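Local coordinates for protein glucosamine kinase (PDB 6HWJ) that phosphorylates D-glucosamine to D-glucosamine 6-phosphate at the expense of ATP, with magnesium as cofactor and weaker activity on glucose, at residues A[15-19]-A[58-62]; A[36-40]-A[97-101]; A[103-109]-A[164-168]; A[128-134]-A[181-187]; A[159-163]-A[225-229]. All blocks are in the same frame, centred on the assembly; numbering follows the deposited sequence.

Contact 1: A[15-19]-A[58-62]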
# COMPACT_ATOMS: atom_id res chain seq x y z
N ALA A 15 -6.03 3.64 -28.62
CA ALA A 15 -4.89 3.99 -27.77
C ALA A 15 -5.18 5.15 -26.83
O ALA A 15 -4.36 5.45 -25.96
CB ALA A 15 -3.68 4.35 -28.66
N LEU A 16 -6.34 5.80 -26.99
CA LEU A 16 -6.75 6.86 -26.08
C LEU A 16 -6.60 6.45 -24.62
O LEU A 16 -6.21 7.26 -23.78
CB LEU A 16 -8.20 7.24 -26.38
CG LEU A 16 -8.84 8.36 -25.56
CD1 LEU A 16 -8.24 9.71 -25.92
CD2 LEU A 16 -10.34 8.35 -25.79
N VAL A 17 -6.90 5.19 -24.30
CA VAL A 17 -6.94 4.79 -22.89
C VAL A 17 -5.56 4.57 -22.28
O VAL A 17 -5.46 4.34 -21.07
CB VAL A 17 -7.76 3.49 -22.68
CG1 VAL A 17 -9.18 3.62 -23.25
CG2 VAL A 17 -7.05 2.31 -23.29
N LEU A 18 -4.46 4.67 -23.09
CA LEU A 18 -3.13 4.30 -22.59
C LEU A 18 -2.34 5.52 -22.14
O LEU A 18 -2.17 6.48 -22.93
CB LEU A 18 -2.35 3.56 -23.67
CG LEU A 18 -2.91 2.20 -24.08
CD1 LEU A 18 -2.11 1.61 -25.24
CD2 LEU A 18 -2.91 1.23 -22.92
N PRO A 19 -1.79 5.53 -20.92
CA PRO A 19 -0.95 6.67 -20.51
C PRO A 19 0.26 6.89 -21.40
O PRO A 19 0.58 8.04 -21.75
CB PRO A 19 -0.52 6.30 -19.08
CG PRO A 19 -1.53 5.33 -18.62
CD PRO A 19 -1.94 4.55 -19.83
N TRP A 58 -11.24 1.46 -18.09
CA TRP A 58 -10.12 2.37 -17.92
C TRP A 58 -10.59 3.72 -17.38
O TRP A 58 -11.64 4.22 -17.78
CB TRP A 58 -9.41 2.63 -19.27
CG TRP A 58 -9.05 1.39 -20.03
CD1 TRP A 58 -9.88 0.62 -20.81
CD2 TRP A 58 -7.76 0.78 -20.12
NE1 TRP A 58 -9.18 -0.42 -21.37
CE2 TRP A 58 -7.88 -0.35 -20.95
CE3 TRP A 58 -6.51 1.08 -19.55
CZ2 TRP A 58 -6.79 -1.19 -21.23
CZ3 TRP A 58 -5.43 0.25 -19.85
CH2 TRP A 58 -5.58 -0.87 -20.67
N THR A 59 -9.79 4.31 -16.51
CA THR A 59 -9.94 5.72 -16.14
C THR A 59 -9.11 6.52 -17.12
O THR A 59 -7.91 6.28 -17.26
CB THR A 59 -9.46 6.00 -14.72
OG1 THR A 59 -10.18 5.18 -13.80
CG2 THR A 59 -9.65 7.49 -14.35
N VAL A 60 -9.74 7.49 -17.78
CA VAL A 60 -9.03 8.27 -18.79
C VAL A 60 -9.24 9.75 -18.53
O VAL A 60 -10.38 10.23 -18.65
CB VAL A 60 -9.49 7.91 -20.21
CG1 VAL A 60 -8.56 8.59 -21.21
CG2 VAL A 60 -9.50 6.39 -20.42
N PRO A 61 -8.19 10.51 -18.18
CA PRO A 61 -8.32 11.97 -18.20
C PRO A 61 -8.36 12.44 -19.63
O PRO A 61 -7.49 12.10 -20.44
CB PRO A 61 -7.06 12.45 -17.46
CG PRO A 61 -6.04 11.40 -17.78
CD PRO A 61 -6.81 10.08 -17.88
N LEU A 62 -9.38 13.22 -19.96
CA LEU A 62 -9.65 13.58 -21.34
C LEU A 62 -9.59 15.09 -21.53
O LEU A 62 -9.95 15.88 -20.65
CB LEU A 62 -11.04 13.08 -21.78
CG LEU A 62 -11.17 11.56 -21.85
CD1 LEU A 62 -12.65 11.20 -21.80
CD2 LEU A 62 -10.52 11.00 -23.10
O HOH W 1 -5.91 6.31 -19.10

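Contact 2: A[36-40]-A[97-101]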
# COMPACT_ATOMS: atom_id res chain seq x y z
N ASP A 36 -18.49 4.79 -20.78
CA ASP A 36 -19.46 4.33 -19.80
C ASP A 36 -19.91 5.43 -18.85
O ASP A 36 -21.05 5.40 -18.36
CB ASP A 36 -18.88 3.17 -18.98
CG ASP A 36 -18.93 1.84 -19.72
OD1 ASP A 36 -19.60 1.75 -20.77
OD2 ASP A 36 -18.28 0.89 -19.25
N ALA A 37 -19.04 6.39 -18.56
CA ALA A 37 -19.37 7.46 -17.62
C ALA A 37 -18.40 8.60 -17.86
O ALA A 37 -17.25 8.37 -18.26
CB ALA A 37 -19.30 6.97 -16.17
N LEU A 38 -18.85 9.82 -17.58
CA LEU A 38 -18.09 11.02 -17.92
C LEU A 38 -18.36 12.09 -16.87
O LEU A 38 -19.51 12.49 -16.67
CB LEU A 38 -18.49 11.50 -19.32
CG LEU A 38 -17.67 12.59 -20.01
CD1 LEU A 38 -17.82 13.93 -19.29
CD2 LEU A 38 -16.21 12.16 -20.10
N LEU A 39 -17.31 12.53 -16.19
CA LEU A 39 -17.35 13.66 -15.29
C LEU A 39 -16.80 14.88 -16.03
O LEU A 39 -15.60 14.93 -16.34
CB LEU A 39 -16.55 13.39 -14.03
CG LEU A 39 -16.46 14.60 -13.07
CD1 LEU A 39 -17.83 14.92 -12.50
CD2 LEU A 39 -15.47 14.31 -11.97
N ASP A 40 -17.66 15.85 -16.31
CA ASP A 40 -17.27 17.05 -17.04
C ASP A 40 -16.59 18.02 -16.07
O ASP A 40 -17.19 18.41 -15.07
CB ASP A 40 -18.49 17.68 -17.69
CG ASP A 40 -18.14 18.80 -18.66
OD1 ASP A 40 -17.11 19.48 -18.48
OD2 ASP A 40 -18.92 18.98 -19.63
N ALA A 97 -23.16 9.19 -11.32
CA ALA A 97 -22.24 8.06 -11.40
C ALA A 97 -20.99 8.27 -10.56
O ALA A 97 -20.29 7.30 -10.26
CB ALA A 97 -21.84 7.82 -12.86
N PHE A 98 -20.69 9.51 -10.19
CA PHE A 98 -19.42 9.85 -9.56
C PHE A 98 -19.67 10.38 -8.16
O PHE A 98 -20.71 10.97 -7.87
CB PHE A 98 -18.65 10.89 -10.35
CG PHE A 98 -18.31 10.47 -11.77
CD1 PHE A 98 -19.16 10.76 -12.82
CD2 PHE A 98 -17.13 9.81 -12.03
CE1 PHE A 98 -18.84 10.39 -14.12
CE2 PHE A 98 -16.79 9.44 -13.33
CZ PHE A 98 -17.65 9.72 -14.37
N VAL A 99 -18.68 10.18 -7.29
CA VAL A 99 -18.62 10.83 -5.98
C VAL A 99 -17.31 11.61 -5.93
O VAL A 99 -16.23 11.02 -6.06
CB VAL A 99 -18.71 9.81 -4.84
CG1 VAL A 99 -18.42 10.49 -3.50
CG2 VAL A 99 -20.09 9.19 -4.81
N LEU A 100 -17.41 12.92 -5.76
CA LEU A 100 -16.27 13.81 -5.57
C LEU A 100 -16.26 14.20 -4.10
O LEU A 100 -17.16 14.91 -3.64
CB LEU A 100 -16.38 15.05 -6.45
CG LEU A 100 -15.47 15.22 -7.65
CD1 LEU A 100 -15.69 16.60 -8.28
CD2 LEU A 100 -14.01 15.04 -7.29
N GLU A 101 -15.25 13.75 -3.35
CA GLU A 101 -15.15 14.09 -1.94
C GLU A 101 -13.96 15.02 -1.75
O GLU A 101 -12.82 14.65 -2.04
CB GLU A 101 -15.01 12.84 -1.07
CG GLU A 101 -15.02 13.13 0.42
CD GLU A 101 -15.21 11.88 1.27
OE1 GLU A 101 -15.10 10.76 0.73
OE2 GLU A 101 -15.48 12.03 2.49

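Contact 3: A[103-109]-A[164-168]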
# COMPACT_ATOMS: atom_id res chain seq x y z
N PHE A 103 -11.68 17.50 0.92
CA PHE A 103 -11.29 17.61 2.31
C PHE A 103 -10.70 19.00 2.57
O PHE A 103 -10.30 19.70 1.65
CB PHE A 103 -10.26 16.53 2.70
CG PHE A 103 -10.75 15.13 2.42
CD1 PHE A 103 -11.50 14.45 3.37
CD2 PHE A 103 -10.48 14.52 1.22
CE1 PHE A 103 -11.97 13.17 3.11
CE2 PHE A 103 -10.95 13.23 0.95
CZ PHE A 103 -11.68 12.56 1.91
N THR A 104 -10.68 19.37 3.85
CA THR A 104 -10.14 20.67 4.25
C THR A 104 -8.69 20.78 3.81
O THR A 104 -7.89 19.86 4.02
CB THR A 104 -10.27 20.85 5.75
OG1 THR A 104 -11.66 20.88 6.11
CG2 THR A 104 -9.60 22.14 6.20
N GLY A 105 -8.35 21.90 3.18
CA GLY A 105 -7.03 22.10 2.63
C GLY A 105 -6.97 22.04 1.11
O GLY A 105 -6.02 22.57 0.52
N ALA A 106 -7.94 21.39 0.46
CA ALA A 106 -8.01 21.47 -0.98
C ALA A 106 -8.08 22.93 -1.41
O ALA A 106 -8.79 23.74 -0.81
CB ALA A 106 -9.23 20.70 -1.50
N ALA A 107 -7.30 23.29 -2.42
CA ALA A 107 -7.30 24.64 -2.97
C ALA A 107 -7.12 24.55 -4.48
O ALA A 107 -6.45 23.64 -4.97
CB ALA A 107 -6.18 25.51 -2.37
N PRO A 108 -7.72 25.48 -5.24
CA PRO A 108 -7.64 25.43 -6.70
C PRO A 108 -6.28 25.87 -7.23
O PRO A 108 -6.15 26.84 -7.98
CB PRO A 108 -8.77 26.39 -7.13
CG PRO A 108 -8.79 27.44 -6.01
CD PRO A 108 -8.48 26.66 -4.74
N VAL A 109 -5.23 25.13 -6.84
CA VAL A 109 -3.88 25.47 -7.30
C VAL A 109 -3.72 25.10 -8.77
O VAL A 109 -4.46 24.27 -9.33
CB VAL A 109 -2.80 24.78 -6.43
CG1 VAL A 109 -2.88 25.29 -4.99
CG2 VAL A 109 -2.94 23.26 -6.49
N PRO A 164 0.18 11.98 3.92
CA PRO A 164 0.03 13.19 3.09
C PRO A 164 -1.40 13.68 3.21
O PRO A 164 -2.35 12.90 3.05
CB PRO A 164 0.37 12.71 1.68
CG PRO A 164 1.16 11.45 1.85
CD PRO A 164 0.60 10.81 3.12
N ARG A 165 -1.56 14.96 3.54
CA ARG A 165 -2.90 15.47 3.77
C ARG A 165 -3.78 15.19 2.54
O ARG A 165 -3.40 15.53 1.42
CB ARG A 165 -2.87 16.98 4.04
CG ARG A 165 -4.26 17.56 4.32
CD ARG A 165 -4.34 19.03 3.99
NE ARG A 165 -3.81 19.87 5.06
CZ ARG A 165 -4.54 20.40 6.04
NH1 ARG A 165 -3.95 21.15 6.96
NH2 ARG A 165 -5.84 20.17 6.11
N PRO A 166 -4.94 14.57 2.72
CA PRO A 166 -5.84 14.37 1.58
C PRO A 166 -6.52 15.67 1.20
O PRO A 166 -7.00 16.41 2.06
CB PRO A 166 -6.85 13.34 2.09
CG PRO A 166 -6.90 13.59 3.54
CD PRO A 166 -5.49 13.98 3.96
N TRP A 167 -6.54 15.94 -0.10
CA TRP A 167 -7.29 17.04 -0.68
C TRP A 167 -8.62 16.59 -1.26
O TRP A 167 -9.63 17.28 -1.11
CB TRP A 167 -6.49 17.70 -1.81
CG TRP A 167 -5.31 18.53 -1.36
CD1 TRP A 167 -4.52 18.31 -0.28
CD2 TRP A 167 -4.80 19.70 -2.02
NE1 TRP A 167 -3.54 19.27 -0.21
CE2 TRP A 167 -3.69 20.14 -1.27
CE3 TRP A 167 -5.18 20.41 -3.16
CZ2 TRP A 167 -2.95 21.25 -1.63
CZ3 TRP A 167 -4.45 21.53 -3.52
CH2 TRP A 167 -3.35 21.95 -2.75
N GLY A 168 -8.64 15.44 -1.94
CA GLY A 168 -9.88 14.95 -2.49
C GLY A 168 -9.74 13.56 -3.05
O GLY A 168 -8.63 13.06 -3.29
O HOH W 2 -7.43 17.28 4.44

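Contact 4: A[128-134]-A[181-187]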
# COMPACT_ATOMS: atom_id res chain seq x y z
N GLU A 128 2.88 22.63 -7.44
CA GLU A 128 4.04 22.22 -6.65
C GLU A 128 3.70 21.95 -5.19
O GLU A 128 4.55 22.04 -4.31
CB GLU A 128 5.17 23.26 -6.76
CG GLU A 128 5.68 23.41 -8.20
CD GLU A 128 6.18 22.10 -8.78
OE1 GLU A 128 6.80 21.31 -8.03
OE2 GLU A 128 5.96 21.85 -9.99
N CYS A 129 2.43 21.61 -4.92
CA CYS A 129 2.03 21.31 -3.55
C CYS A 129 0.99 20.21 -3.44
O CYS A 129 0.64 19.86 -2.32
CB CYS A 129 1.51 22.60 -2.87
SG CYS A 129 0.08 23.34 -3.66
N ALA A 130 0.50 19.65 -4.53
CA ALA A 130 -0.43 18.53 -4.48
C ALA A 130 -0.06 17.53 -5.56
O ALA A 130 0.60 17.87 -6.55
CB ALA A 130 -1.89 18.98 -4.65
N VAL A 131 -0.50 16.29 -5.37
CA VAL A 131 -0.23 15.20 -6.31
C VAL A 131 -1.57 14.57 -6.69
O VAL A 131 -2.31 14.09 -5.82
CB VAL A 131 0.69 14.12 -5.71
CG1 VAL A 131 0.99 13.06 -6.76
CG2 VAL A 131 1.95 14.76 -5.17
N VAL A 132 -1.87 14.58 -7.97
CA VAL A 132 -3.03 13.92 -8.53
C VAL A 132 -2.56 12.59 -9.09
O VAL A 132 -1.64 12.54 -9.93
CB VAL A 132 -3.69 14.76 -9.64
CG1 VAL A 132 -4.83 13.95 -10.30
CG2 VAL A 132 -4.18 16.09 -9.10
N LYS A 133 -3.18 11.52 -8.65
CA LYS A 133 -2.85 10.16 -9.09
C LYS A 133 -4.09 9.62 -9.77
O LYS A 133 -5.11 9.40 -9.11
CB LYS A 133 -2.44 9.29 -7.91
CG LYS A 133 -2.08 7.86 -8.30
CD LYS A 133 -1.60 7.08 -7.08
CE LYS A 133 -1.15 5.67 -7.46
NZ LYS A 133 -0.82 4.85 -6.26
N TRP A 134 -4.00 9.41 -11.09
CA TRP A 134 -5.06 8.80 -11.85
C TRP A 134 -4.97 7.28 -11.75
O TRP A 134 -3.91 6.69 -11.99
CB TRP A 134 -4.97 9.17 -13.34
CG TRP A 134 -5.02 10.63 -13.64
CD1 TRP A 134 -3.97 11.42 -14.00
CD2 TRP A 134 -6.17 11.46 -13.60
NE1 TRP A 134 -4.41 12.71 -14.20
CE2 TRP A 134 -5.75 12.76 -13.96
CE3 TRP A 134 -7.52 11.24 -13.31
CZ2 TRP A 134 -6.63 13.83 -14.02
CZ3 TRP A 134 -8.39 12.31 -13.37
CH2 TRP A 134 -7.94 13.60 -13.73
N LEU A 181 -10.97 6.41 -8.91
CA LEU A 181 -10.58 6.93 -10.21
C LEU A 181 -9.42 7.90 -10.11
O LEU A 181 -8.58 7.92 -11.01
CB LEU A 181 -11.76 7.64 -10.87
CG LEU A 181 -13.06 6.84 -11.02
CD1 LEU A 181 -14.11 7.70 -11.74
CD2 LEU A 181 -12.83 5.54 -11.75
N ALA A 182 -9.35 8.68 -9.02
CA ALA A 182 -8.29 9.65 -8.81
C ALA A 182 -8.22 10.04 -7.34
O ALA A 182 -9.25 10.16 -6.68
CB ALA A 182 -8.48 10.92 -9.65
N SER A 183 -7.01 10.25 -6.85
CA SER A 183 -6.77 10.79 -5.52
C SER A 183 -5.91 12.04 -5.65
O SER A 183 -5.09 12.16 -6.57
CB SER A 183 -6.08 9.76 -4.62
OG SER A 183 -4.86 9.35 -5.19
N VAL A 184 -6.13 12.97 -4.72
CA VAL A 184 -5.35 14.20 -4.62
C VAL A 184 -4.90 14.32 -3.17
O VAL A 184 -5.73 14.36 -2.26
CB VAL A 184 -6.15 15.43 -5.04
CG1 VAL A 184 -5.26 16.65 -5.14
CG2 VAL A 184 -6.84 15.17 -6.38
N VAL A 185 -3.58 14.33 -2.95
CA VAL A 185 -3.01 14.44 -1.62
C VAL A 185 -1.86 15.44 -1.66
O VAL A 185 -1.35 15.79 -2.73
CB VAL A 185 -2.51 13.08 -1.07
CG1 VAL A 185 -3.60 12.03 -1.12
CG2 VAL A 185 -1.29 12.64 -1.90
N ALA A 186 -1.43 15.86 -0.48
CA ALA A 186 -0.35 16.82 -0.37
C ALA A 186 0.93 16.24 -0.95
O ALA A 186 1.18 15.03 -0.86
CB ALA A 186 -0.13 17.21 1.09
N TYR A 187 1.70 17.10 -1.59
CA TYR A 187 3.02 16.77 -2.12
C TYR A 187 4.06 17.02 -1.02
O TYR A 187 4.06 18.08 -0.41
CB TYR A 187 3.31 17.65 -3.34
CG TYR A 187 4.66 17.47 -4.01
CD1 TYR A 187 5.17 16.20 -4.23
CD2 TYR A 187 5.39 18.57 -4.44
CE1 TYR A 187 6.40 16.04 -4.87
CE2 TYR A 187 6.61 18.41 -5.08
CZ TYR A 187 7.10 17.15 -5.29
OH TYR A 187 8.32 16.97 -5.91
O HOH W 3 -2.61 11.35 -5.00

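Contact 5: A[159-163]-A[225-229]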
# COMPACT_ATOMS: atom_id res chain seq x y z
N GLY A 159 -9.65 11.57 11.95
CA GLY A 159 -8.68 12.47 12.52
C GLY A 159 -7.24 12.04 12.38
O GLY A 159 -6.36 12.71 12.93
N PHE A 160 -6.97 10.94 11.69
CA PHE A 160 -5.59 10.52 11.44
C PHE A 160 -4.91 11.49 10.48
O PHE A 160 -5.42 11.78 9.40
CB PHE A 160 -5.62 9.10 10.86
CG PHE A 160 -4.27 8.51 10.61
CD1 PHE A 160 -3.58 7.86 11.62
CD2 PHE A 160 -3.71 8.57 9.34
CE1 PHE A 160 -2.34 7.29 11.37
CE2 PHE A 160 -2.47 8.03 9.09
CZ PHE A 160 -1.79 7.37 10.12
N THR A 161 -3.74 12.00 10.88
CA THR A 161 -3.02 12.99 10.08
C THR A 161 -1.61 12.56 9.68
O THR A 161 -0.92 13.32 9.00
CB THR A 161 -2.92 14.34 10.81
OG1 THR A 161 -2.14 14.19 12.02
CG2 THR A 161 -4.30 14.86 11.16
N GLU A 162 -1.16 11.37 10.08
CA GLU A 162 0.20 10.94 9.75
C GLU A 162 0.22 10.26 8.38
O GLU A 162 0.52 9.09 8.22
CB GLU A 162 0.75 10.04 10.84
CG GLU A 162 1.17 10.83 12.08
CD GLU A 162 1.58 9.94 13.21
OE1 GLU A 162 2.79 9.69 13.36
OE2 GLU A 162 0.68 9.50 13.95
N MET A 163 -0.16 11.06 7.39
CA MET A 163 -0.21 10.70 5.99
C MET A 163 -0.21 12.01 5.19
O MET A 163 -0.58 13.05 5.73
CB MET A 163 -1.46 9.87 5.67
CG MET A 163 -2.75 10.57 5.98
SD MET A 163 -4.21 9.61 5.47
CE MET A 163 -5.52 10.57 6.17
N LEU A 225 1.79 5.36 15.43
CA LEU A 225 1.15 5.66 14.15
C LEU A 225 0.24 4.52 13.70
O LEU A 225 -0.90 4.74 13.29
CB LEU A 225 2.22 5.95 13.08
CG LEU A 225 1.77 6.23 11.64
CD1 LEU A 225 2.85 6.98 10.87
CD2 LEU A 225 1.45 4.93 10.88
N THR A 226 0.74 3.29 13.79
CA THR A 226 -0.02 2.11 13.40
C THR A 226 -1.29 1.97 14.24
O THR A 226 -2.35 1.61 13.70
CB THR A 226 0.84 0.85 13.56
OG1 THR A 226 2.10 1.04 12.88
CG2 THR A 226 0.12 -0.37 12.99
N ALA A 227 -1.21 2.28 15.53
CA ALA A 227 -2.39 2.20 16.40
C ALA A 227 -3.41 3.28 16.07
O ALA A 227 -4.62 3.01 16.04
CB ALA A 227 -1.97 2.29 17.87
N ARG A 228 -2.94 4.50 15.82
CA ARG A 228 -3.84 5.57 15.39
C ARG A 228 -4.50 5.21 14.05
O ARG A 228 -5.70 5.47 13.85
CB ARG A 228 -3.08 6.89 15.26
CG ARG A 228 -2.57 7.45 16.59
CD ARG A 228 -1.62 8.63 16.35
NE ARG A 228 -1.27 9.28 17.62
CZ ARG A 228 -0.34 10.23 17.74
NH1 ARG A 228 0.36 10.63 16.68
NH2 ARG A 228 -0.09 10.76 18.93
N MET A 229 -3.71 4.67 13.13
CA MET A 229 -4.24 4.23 11.83
C MET A 229 -5.32 3.17 12.02
O MET A 229 -6.43 3.31 11.49
CB MET A 229 -3.08 3.70 10.98
CG MET A 229 -3.45 3.28 9.57
SD MET A 229 -2.02 2.61 8.67
CE MET A 229 -1.89 0.98 9.40

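Contact 1: A[15-19]-A[58-62]
Val17 sits on the ring of Trp58, joining a short 3-10 turn in the loop after helix 5-11 to strand 57-65 of an antiparallel sheet. The clearest evidence is a CH-pi contact: Val17 CG2 lies 3.7 Å from the centroid of the five-membered ring and 15° off its normal, well over the face. The other methyl, CG1, lies toward the CG-CD1 bond of the same ring, 3.9 Å from Trp58 CD1, and the two side chains cross at about a right angle. Trp58 CG is anti to its own carbonyl carbon (chi1 -50°), which lays the indole beneath the turn. Ser52 takes the indole N-H and Arg137 makes a cation-pi contact with the ring, which together limit how the indole can turn.

Two residues further along the strand, Val60 CG2 reaches Val17 CG1 at 4.0 Å. Leu16, its CG turned anti to the backbone N, meets the end of the strand segment through Leu62 CD2, 3.8 Å from Leu16 CD2. No direct hydrogen bond crosses this buried, apolar junction. One water lies within hydrogen-bonding distance of both segments, 2.8 Å from Val17 O and 2.7 Å from Thr59 O.

Contact 2: A[36-40]-A[97-101]
Phe98 and Leu39 carry this face-to-face meeting of two sheets. Strand 34-42 belongs to one antiparallel sheet and strand 98-102 to another; the short segments approach to 9.2 Å between axes at 35°, and no hydrogen bond crosses. That separation, about twice the spacing of paired strands, means that side chains alone fill the interval.

From Phe98 CB, which points across the interval, CG is set anti to the carbonyl carbon (chi1 -60°), sending the ring to the opposing strand. CG itself has Leu39 CB as its neighbour, at 4.1 Å, and on the two flanks CD1, CD2 and, farther along, CE2 keep a similar distance from the same methylene. Leu39 CB is therefore centred on the ring: it stands 3.7 Å from the centroid and 8° off the normal, a CH-pi contact over one face. Farther out, Phe98 CE1 comes within 3.3 Å of Leu38 C, close against the backbone. At the tip, Phe98 CZ lies 3.4 Å from Leu38 N, which is at the ring edge and in its plane, and 3.7 Å from Ala37 CB.

On either side of the ring in sequence, smaller contacts extend the seam: Ala37 CB is 4.3 Å from Ala97 CB, and Leu39 CD2 touches Leu100 CD1.

Leu170 of strand 166-172 packs against Leu39, Phe98 and Leu100 alike, while helix 79-88 meets Leu100 through Ala86 and Leu87. Strand 34-42 is bound to strand 45-51, with a classic beta bulge at Asp36 and Ala37 opposite Val49.

Contact 3: A[103-109]-A[164-168]
Arg165 reaches the type II beta turn Phe103 to Ala106 and donates from NH2 to Thr104 O at 2.9 Å. The bond is bent (135° at the hydrogen) and arrives above the carbonyl plane; a kink at chi3 (-81°) brings the guanidinium there. A second donor grips the same carbonyl, a water 2.7 Å from Thr104 O that also donates to Pro166 O.

At the next residue, Pro166 CG lies over the rim of one face of the Phe103 ring, and Pro166 CB is 3.9 Å from Phe103 CD2.

Trp167 buries the most surface. Its carbonyl accepts the N-H of Phe103 (Phe103 N to Trp167 O 2.9 Å, 163°), while its indole runs beneath the loop. Gly105 O stands 3.8 Å above the ring plane, over the centre, and Ala106 CA lies over the rim of that face. Beyond the turn, Val109 CG2 meets Trp167 CZ3 at 3.8 Å, the side chains crossing nearly at right angles. Gly168 N then lies in the plane of the Phe103 ring, at its edge.

The loop leaves edge strand 98-102 and leads to strand 112-115 at the other edge of the sheet. Helix 148-157 covers Phe103 and Pro166 through Ala156, helix 79-88 reaches Trp167 through Val84, and on strand 179-186 Val184 faces the classic bulge at Trp167 and Gly168.

Contact 4: A[128-134]-A[181-187]
Val132 and Val184 lie side by side in an antiparallel ladder, strand 130-134 against strand 179-186, consistent with beta3 and beta5 of the N-lobe sheet in protein-kinase-like folds, where ATP is inferred to bind. Their nearest methyls, Val132 CG2 and Val184 CG2, are 3.9 Å apart in a non-hydrogen-bonded pair. On the same face the bulky indole of Trp134 meets the small Ala182, its CE3 3.8 Å from Ala182 CB, while Leu83 of helix 79-88 covers Val132 and Ala182.

On the other face, Val131 CG2 sits in the corner where the Tyr187 ring leaves CB, 3.7 Å from both Tyr187 CB and Tyr187 CD1. Lys133, an inferred ATP ligand, has Ser183 OG beside its CB and then extends away toward Asp118 and Asp319 in long, weak ion pairs. Before the strand begins, Glu128 runs alongside the Tyr187 ring, its carboxylate plane turned 78° from it and in a salt bridge with Arg113.

Four ladder bonds zip the strands, and Tyr187 N to Cys129 O (3.0 Å, 170°) continues the pairing into the inferred ATP site. A water donates to Val131 O at 2.9 Å and is hydrogen-bonded to Ser183 OG at 3.0 Å.

Contact 5: A[159-163]-A[225-229]
Phe160 and Glu162 reach from the loop between helix 148-157 and strand 166-172 onto helix 212-234, a junction consistent with the packing of the alphaC-beta4 loop on helix alphaE in protein-kinase-like folds. Phe160 lies along one turn of that helix. Its CE1 is 3.4 Å from Met229 N and 3.5 Å from Leu225 O, two atoms joined to each other by the helical hydrogen bond; the carbonyl oxygen comes in at the ring edge. Next to them, Phe160 CE1 touches Met229 CB at 3.7 Å, the two side chains running the same way, and Phe160 CZ meets Leu225 CG obliquely. Arg228 CB also lies in the ring plane, at its edge.

Glu162 completes the first shell. Its aliphatic part rests on Leu225, with Glu162 CB 3.7 Å from Leu225 CD1, and its carboxylate forms a salt bridge with Arg228.

Outward from these contacts, Phe160 has CG anti to its backbone N (chi1 -177°), directing the ring at the helix, and Glu162 N lies 3.7 Å above one face of the Phe160 ring, toward its rim. A Schellman motif with Gly159 as C-prime residue ends helix 148-157 just before Phe160. Glu162 is the centre of an inverse gamma turn and its backbone is hydrogen-bonded to Val315, while Tyr313 of strand 312-315 touches both Glu162 and Leu225.

The salt bridge is a single contact rather than a coplanar pair: Arg228 NH1 donates in its own guanidinium plane to Glu162 OE2 at 3.0 Å (156°), arriving above a carboxylate turned 67° from that plane.

How the contacts relate
Contacts 1 and 2 interleave along the chain and touch through Leu62 and Leu38, both drawing on the sheet that contains strands 34-42 and 57-65. Contact 2 then passes to the six-stranded sheet, where contacts 3 and 4 lie with centres about 9 Å apart on the neighbouring strands 166-172 and 179-186. Leu181 packs on Phe98 within its own sheet and on Thr59 of the other, and Pro61 meets Trp134 across the same gap. Contact 5, about 34 Å from contact 1 between centres, joins the loop after helix 148-157 to helix 212-234. Contacts 3, 4 and 5 interleave in sequence; contact 4 holds inferred ATP-binding residues, about 19 Å from contact 5 between centres.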